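Local atomic coordinates of transcriptional regulator (Rhodococcus sp., PDB entry 2O0Y), a protein that probably binds DNA as a transcription factor of the IclR family, pairing a helix-turn-helix domain with a C-terminal GAF-like regulatory domain. Residues K155-A160 with V220-L225. Sequence-based numbering, arbitrary orientation.
Sequences KILLLA and VAALTL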
loop_
_atom_site.group_PDB
_atom_site.type_symbol
_atom_site.label_atom_id
_atom_site.label_comp_id
_atom_site.label_asym_id
_atom_site.label_seq_id
_atom_site.Cartn_x
_atom_site.Cartn_y
_atom_site.Cartn_z
ATOM N N LYS B 155 -12.348 17.994 -8.117
ATOM C CA LYS B 155 -11.753 18.713 -9.243
ATOM C C LYS B 155 -10.340 19.260 -8.961
ATOM O O LYS B 155 -9.552 19.433 -9.873
ATOM C CB LYS B 155 -12.693 19.824 -9.722
ATOM C CG LYS B 155 -13.882 19.255 -10.522
ATOM C CD LYS B 155 -14.947 20.336 -10.858
ATOM C CE LYS B 155 -16.155 20.301 -9.902
ATOM N NZ LYS B 155 -17.111 19.128 -10.148
ATOM N N ILE B 156 -10.023 19.539 -7.699
ATOM C CA ILE B 156 -8.652 19.932 -7.340
ATOM C C ILE B 156 -7.748 18.697 -7.462
ATOM O O ILE B 156 -6.717 18.765 -8.095
ATOM C CB ILE B 156 -8.558 20.565 -5.928
ATOM C CG1 ILE B 156 -9.243 21.961 -5.904
ATOM C CG2 ILE B 156 -7.081 20.635 -5.441
ATOM C CD1 ILE B 156 -8.488 23.034 -6.696
ATOM N N LEU B 157 -8.162 17.548 -6.917
ATOM C CA LEU B 157 -7.336 16.333 -7.026
ATOM C C LEU B 157 -7.108 15.943 -8.469
ATOM O O LEU B 157 -6.059 15.394 -8.785
ATOM C CB LEU B 157 -7.963 15.167 -6.264
ATOM C CG LEU B 157 -8.015 15.439 -4.755
ATOM C CD1 LEU B 157 -8.965 14.440 -4.086
ATOM C CD2 LEU B 157 -6.579 15.335 -4.174
ATOM N N LEU B 158 -8.075 16.211 -9.352
ATOM C CA LEU B 158 -7.932 15.773 -10.751
ATOM C C LEU B 158 -6.961 16.660 -11.504
ATOM O O LEU B 158 -6.669 16.389 -12.659
ATOM C CB LEU B 158 -9.278 15.755 -11.489
ATOM C CG LEU B 158 -10.189 14.601 -11.080
ATOM C CD1 LEU B 158 -11.644 14.829 -11.568
ATOM C CD2 LEU B 158 -9.599 13.249 -11.579
ATOM N N LEU B 159 -6.465 17.723 -10.856
ATOM C CA LEU B 159 -5.410 18.580 -11.438
ATOM C C LEU B 159 -4.169 17.759 -11.667
ATOM O O LEU B 159 -3.444 17.993 -12.645
ATOM C CB LEU B 159 -5.038 19.746 -10.515
ATOM C CG LEU B 159 -6.002 20.916 -10.332
ATOM C CD1 LEU B 159 -5.471 21.900 -9.276
ATOM C CD2 LEU B 159 -6.236 21.650 -11.629
ATOM N N ALA B 160 -3.887 16.823 -10.756
ATOM C CA ALA B 160 -2.728 15.944 -10.955
ATOM C C ALA B 160 -3.017 14.701 -11.814
ATOM O O ALA B 160 -2.116 13.946 -12.115
ATOM C CB ALA B 160 -2.086 15.552 -9.603
ATOM N N VAL B 220 -0.829 17.109 -4.395
ATOM C CA VAL B 220 -0.849 15.843 -3.657
ATOM C C VAL B 220 -2.072 15.750 -2.749
ATOM O O VAL B 220 -2.403 14.698 -2.260
ATOM C CB VAL B 220 0.417 15.639 -2.805
ATOM C CG1 VAL B 220 1.679 15.451 -3.752
ATOM C CG2 VAL B 220 0.621 16.770 -1.801
ATOM N N ALA B 221 -2.746 16.863 -2.522
ATOM C CA ALA B 221 -3.915 16.846 -1.634
ATOM C C ALA B 221 -4.711 18.091 -1.918
ATOM O O ALA B 221 -4.257 18.959 -2.659
ATOM C CB ALA B 221 -3.478 16.812 -0.149
ATOM N N ALA B 222 -5.908 18.181 -1.344
ATOM C CA ALA B 222 -6.774 19.342 -1.572
ATOM C C ALA B 222 -7.249 19.829 -0.209
ATOM O O ALA B 222 -7.889 19.081 0.541
ATOM C CB ALA B 222 -7.925 18.935 -2.426
ATOM N N LEU B 223 -6.872 21.042 0.167
ATOM C CA LEU B 223 -7.312 21.597 1.422
ATOM C C LEU B 223 -8.721 22.174 1.203
ATOM O O LEU B 223 -8.900 23.110 0.406
ATOM C CB LEU B 223 -6.369 22.705 1.861
ATOM C CG LEU B 223 -6.696 23.379 3.204
ATOM C CD1 LEU B 223 -6.406 22.378 4.375
ATOM C CD2 LEU B 223 -5.852 24.611 3.424
ATOM N N THR B 224 -9.716 21.665 1.932
ATOM C CA THR B 224 -11.076 21.930 1.553
ATOM C C THR B 224 -11.987 22.410 2.710
ATOM O O THR B 224 -12.024 21.776 3.750
ATOM C CB THR B 224 -11.658 20.661 0.929
ATOM O OG1 THR B 224 -10.791 20.253 -0.155
ATOM C CG2 THR B 224 -13.061 20.902 0.355
ATOM N N LEU B 225 -12.787 23.466 2.465
ATOM C CA LEU B 225 -13.896 23.857 3.374
ATOM C C LEU B 225 -15.187 23.295 2.817
ATOM O O LEU B 225 -15.408 23.388 1.635
ATOM C CB LEU B 225 -14.042 25.380 3.389
ATOM C CG LEU B 225 -12.884 26.275 3.799
ATOM C CD1 LEU B 225 -13.410 27.695 3.848
ATOM C CD2 LEU B 225 -12.338 25.872 5.182
#
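With chi1 at -69°, I156 turns CG1 beside its backbone N, which carries CD1 off from the strand and leaves the CG2 methyl anti to that N; CG2 is the branch that meets A222. L157 places CG just as I156 places CG1, with a first torsion of -65°; the difference is the second branch, CG2, which the leucine lacks, and with chi2 near 165° it is the CD2 methyl of L157 that reaches the strand backbone. The methyl of A222 points toward the helix, where it meets both residues: its CB lies 3.6 Å from I156 CG2 and 4.2 Å from L157 CG. L157 CD2 lies against the backbone next to A222, 4.0 Å from A221 CA. The pair illustrates how a helix can settle close to a sheet when the strand offers a small residue, for the CA atoms of I156 and A222 are 6.1 Å apart. In the GAF-like C-terminal domain of IclR regulators, the antiparallel sheet has helices on both faces; here helix 152-157 packs on one face of strand 219-228, while L223 and L225 turn to helix 237-254 on the other. The strand is held within the sheet by backbone bonds to N115 and Y117 on one flank and to F210 and L212 on the other, and a classic beta bulge sets two residues, V220 and A221, against the single L212. I156 also touches S209 and P211 of the neighbouring strand 205-213.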